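PDB 6QFJ: magnetosome membrane protein MamB, putative Co/Zn/Cd cation transporter. Cation diffusion facilitator family from Desulfamplus magnetovallimortis, which probably transports divalent metal cations across the magnetosome membrane, the chain here being its cytosolic C-terminal domain of the dimerisation type. Local coordinates for residues A[35-40]-A[61-66]. Residues are numbered along the deposited sequence; the frame is centred on the assembly and turned at random.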
loop_
_atom_site.group_PDB
_atom_site.type_symbol
_atom_site.label_atom_id
_atom_site.label_comp_id
_atom_site.label_asym_id
_atom_site.label_seq_id
_atom_site.Cartn_x
_atom_site.Cartn_y
_atom_site.Cartn_z
ATOM N N LEU A 35 2.918 3.608 -13.988
ATOM C CA LEU A 35 3.509 3.660 -12.696
ATOM C C LEU A 35 3.348 2.342 -11.940
ATOM O O LEU A 35 2.213 1.881 -11.685
ATOM C CB LEU A 35 2.886 4.767 -11.892
ATOM C CG LEU A 35 3.412 6.137 -12.238
ATOM C CD1 LEU A 35 2.557 7.167 -11.517
ATOM C CD2 LEU A 35 4.888 6.259 -11.816
ATOM N N GLU A 36 4.473 1.767 -11.556
ATOM C CA GLU A 36 4.504 0.539 -10.759
ATOM C C GLU A 36 4.717 0.828 -9.285
ATOM O O GLU A 36 5.711 1.443 -8.904
ATOM C CB GLU A 36 5.602 -0.390 -11.238
ATOM C CG GLU A 36 5.174 -1.112 -12.511
ATOM C CD GLU A 36 6.257 -1.895 -13.200
ATOM O OE1 GLU A 36 7.418 -1.769 -12.792
ATOM O OE2 GLU A 36 5.902 -2.596 -14.165
ATOM N N PHE A 37 3.789 0.378 -8.475
ATOM C CA PHE A 37 3.904 0.565 -7.016
ATOM C C PHE A 37 4.115 -0.765 -6.316
ATOM O O PHE A 37 3.474 -1.772 -6.665
ATOM C CB PHE A 37 2.673 1.208 -6.451
ATOM C CG PHE A 37 2.512 2.630 -6.863
ATOM C CD1 PHE A 37 1.806 2.947 -8.028
ATOM C CD2 PHE A 37 2.975 3.639 -6.065
ATOM C CE1 PHE A 37 1.653 4.240 -8.395
ATOM C CE2 PHE A 37 2.806 4.963 -6.451
ATOM C CZ PHE A 37 2.175 5.262 -7.632
ATOM N N GLU A 38 5.065 -0.781 -5.380
ATOM C CA GLU A 38 5.281 -1.892 -4.446
ATOM C C GLU A 38 5.033 -1.371 -3.082
ATOM O O GLU A 38 5.724 -0.428 -2.616
ATOM C CB GLU A 38 6.703 -2.446 -4.553
ATOM C CG GLU A 38 6.918 -3.160 -5.891
ATOM C CD GLU A 38 8.359 -3.503 -6.183
ATOM O OE1 GLU A 38 9.265 -2.757 -5.798
ATOM O OE2 GLU A 38 8.568 -4.516 -6.835
ATOM N N ILE A 39 4.025 -1.927 -2.438
ATOM C CA ILE A 39 3.606 -1.463 -1.141
ATOM C C ILE A 39 3.753 -2.596 -0.117
ATOM O O ILE A 39 3.114 -3.688 -0.260
ATOM C CB ILE A 39 2.156 -0.988 -1.175
ATOM C CG1 ILE A 39 1.952 -0.045 -2.353
ATOM C CG2 ILE A 39 1.773 -0.362 0.162
ATOM C CD1 ILE A 39 1.748 1.402 -2.075
ATOM N N ASP A 40 4.579 -2.344 0.908
ATOM C CA ASP A 40 4.737 -3.257 2.031
ATOM C C ASP A 40 4.081 -2.697 3.269
ATOM O O ASP A 40 4.365 -1.567 3.655
ATOM C CB ASP A 40 6.239 -3.527 2.268
ATOM C CG ASP A 40 6.884 -4.253 1.104
ATOM O OD1 ASP A 40 6.139 -4.769 0.206
ATOM O OD2 ASP A 40 8.120 -4.253 1.008
ATOM N N GLN A 61 -7.413 -0.158 -4.318
ATOM C CA GLN A 61 -8.439 0.856 -4.542
ATOM C C GLN A 61 -7.875 2.237 -4.241
ATOM O O GLN A 61 -8.034 3.188 -5.003
ATOM C CB GLN A 61 -9.622 0.514 -3.611
ATOM C CG GLN A 61 -10.857 1.421 -3.780
ATOM C CD GLN A 61 -10.716 2.796 -3.224
ATOM O OE1 GLN A 61 -10.217 3.008 -2.118
ATOM N NE2 GLN A 61 -11.169 3.800 -4.013
ATOM N N ILE A 62 -7.174 2.353 -3.140
ATOM C CA ILE A 62 -6.575 3.670 -2.788
ATOM C C ILE A 62 -5.667 4.190 -3.833
ATOM O O ILE A 62 -5.806 5.328 -4.306
ATOM C CB ILE A 62 -5.859 3.569 -1.422
ATOM C CG1 ILE A 62 -6.883 3.320 -0.350
ATOM C CG2 ILE A 62 -5.064 4.824 -1.151
ATOM C CD1 ILE A 62 -6.336 2.881 0.985
ATOM N N ILE A 63 -4.768 3.317 -4.312
ATOM C CA ILE A 63 -3.846 3.763 -5.344
ATOM C C ILE A 63 -4.538 4.149 -6.621
ATOM O O ILE A 63 -4.273 5.240 -7.190
ATOM C CB ILE A 63 -2.744 2.743 -5.566
ATOM C CG1 ILE A 63 -1.906 2.737 -4.327
ATOM C CG2 ILE A 63 -1.889 3.148 -6.796
ATOM C CD1 ILE A 63 -0.898 1.660 -4.309
ATOM N N LYS A 64 -5.443 3.294 -7.097
ATOM C CA LYS A 64 -6.175 3.603 -8.309
ATOM C C LYS A 64 -6.955 4.922 -8.207
ATOM O O LYS A 64 -7.102 5.646 -9.185
ATOM C CB LYS A 64 -7.191 2.496 -8.594
ATOM C CG LYS A 64 -6.605 1.141 -8.777
ATOM C CD LYS A 64 -5.580 1.160 -9.851
ATOM C CE LYS A 64 -5.294 -0.261 -10.280
ATOM N NZ LYS A 64 -4.116 -0.279 -11.184
ATOM N N GLU A 65 -7.475 5.227 -7.033
ATOM C CA GLU A 65 -8.165 6.461 -6.877
ATOM C C GLU A 65 -7.227 7.649 -6.881
ATOM O O GLU A 65 -7.535 8.689 -7.455
ATOM C CB GLU A 65 -9.022 6.508 -5.603
ATOM C CG GLU A 65 -9.777 7.841 -5.473
ATOM C CD GLU A 65 -10.738 7.868 -4.269
ATOM O OE1 GLU A 65 -11.156 6.797 -3.808
ATOM O OE2 GLU A 65 -11.122 8.981 -3.799
ATOM N N ILE A 66 -6.102 7.540 -6.213
ATOM C CA ILE A 66 -5.174 8.697 -6.125
ATOM C C ILE A 66 -4.394 8.978 -7.385
ATOM O O ILE A 66 -4.205 10.126 -7.755
ATOM C CB ILE A 66 -4.221 8.488 -4.945
ATOM C CG1 ILE A 66 -5.047 8.529 -3.698
ATOM C CG2 ILE A 66 -3.115 9.545 -4.915
ATOM C CD1 ILE A 66 -4.273 8.713 -2.446
#
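Ile-63 of the helical segment 61-66 meets Phe-37 and Ile-39 of the strand segment 35-40, and these three buried apolar side chains make the whole contact. Along the helix, Gln-61 opens the segment on the outer side, where its NE2 donates to Glu-65 OE1 at 3.0 Å. Glu-65 OE1 accepts through its anti lone pair and lies almost in the amide plane of Gln-61, a one-turn link on the face turned from the strand. Ile-63 then points at the sheet with its two branches divided between two partners. CG2, anti to the backbone N, sits over one face of the Phe-37 ring, 3.9 Å from Phe-37 CD1 and 4.0 Å from Phe-37 CE1. The other branch, with CG1 beside the backbone N (chi1 -68°), runs out to CD1, which meets Ile-39 CD1 tip to tip at 3.5 Å, a tight methyl contact. Ile-39 also offers its CG1, 3.9 Å from Ile-63 CD1. Replacing Ile-63 by an alanine removes both branches and would probably leave a gap over the Phe-37 ring and beside Ile-39 CD1. Farther along, Lys-64 NZ is hydrogen-bonded to Ser-71 OG, and Glu-65 N and Ile-66 N close helical bonds to Gln-61 O and Ile-62 O. The contact packs helix 49-66 on strand 34-43 in the beta-alpha-beta crossover of this zinc-transporter-type dimerisation domain, completed by strand 71-79, whose Ser-71 and Val-73 also touch Ile-63; Ile-10 of helix 2-15 touches both Phe-37 and Ile-63 on the same side of the sheet.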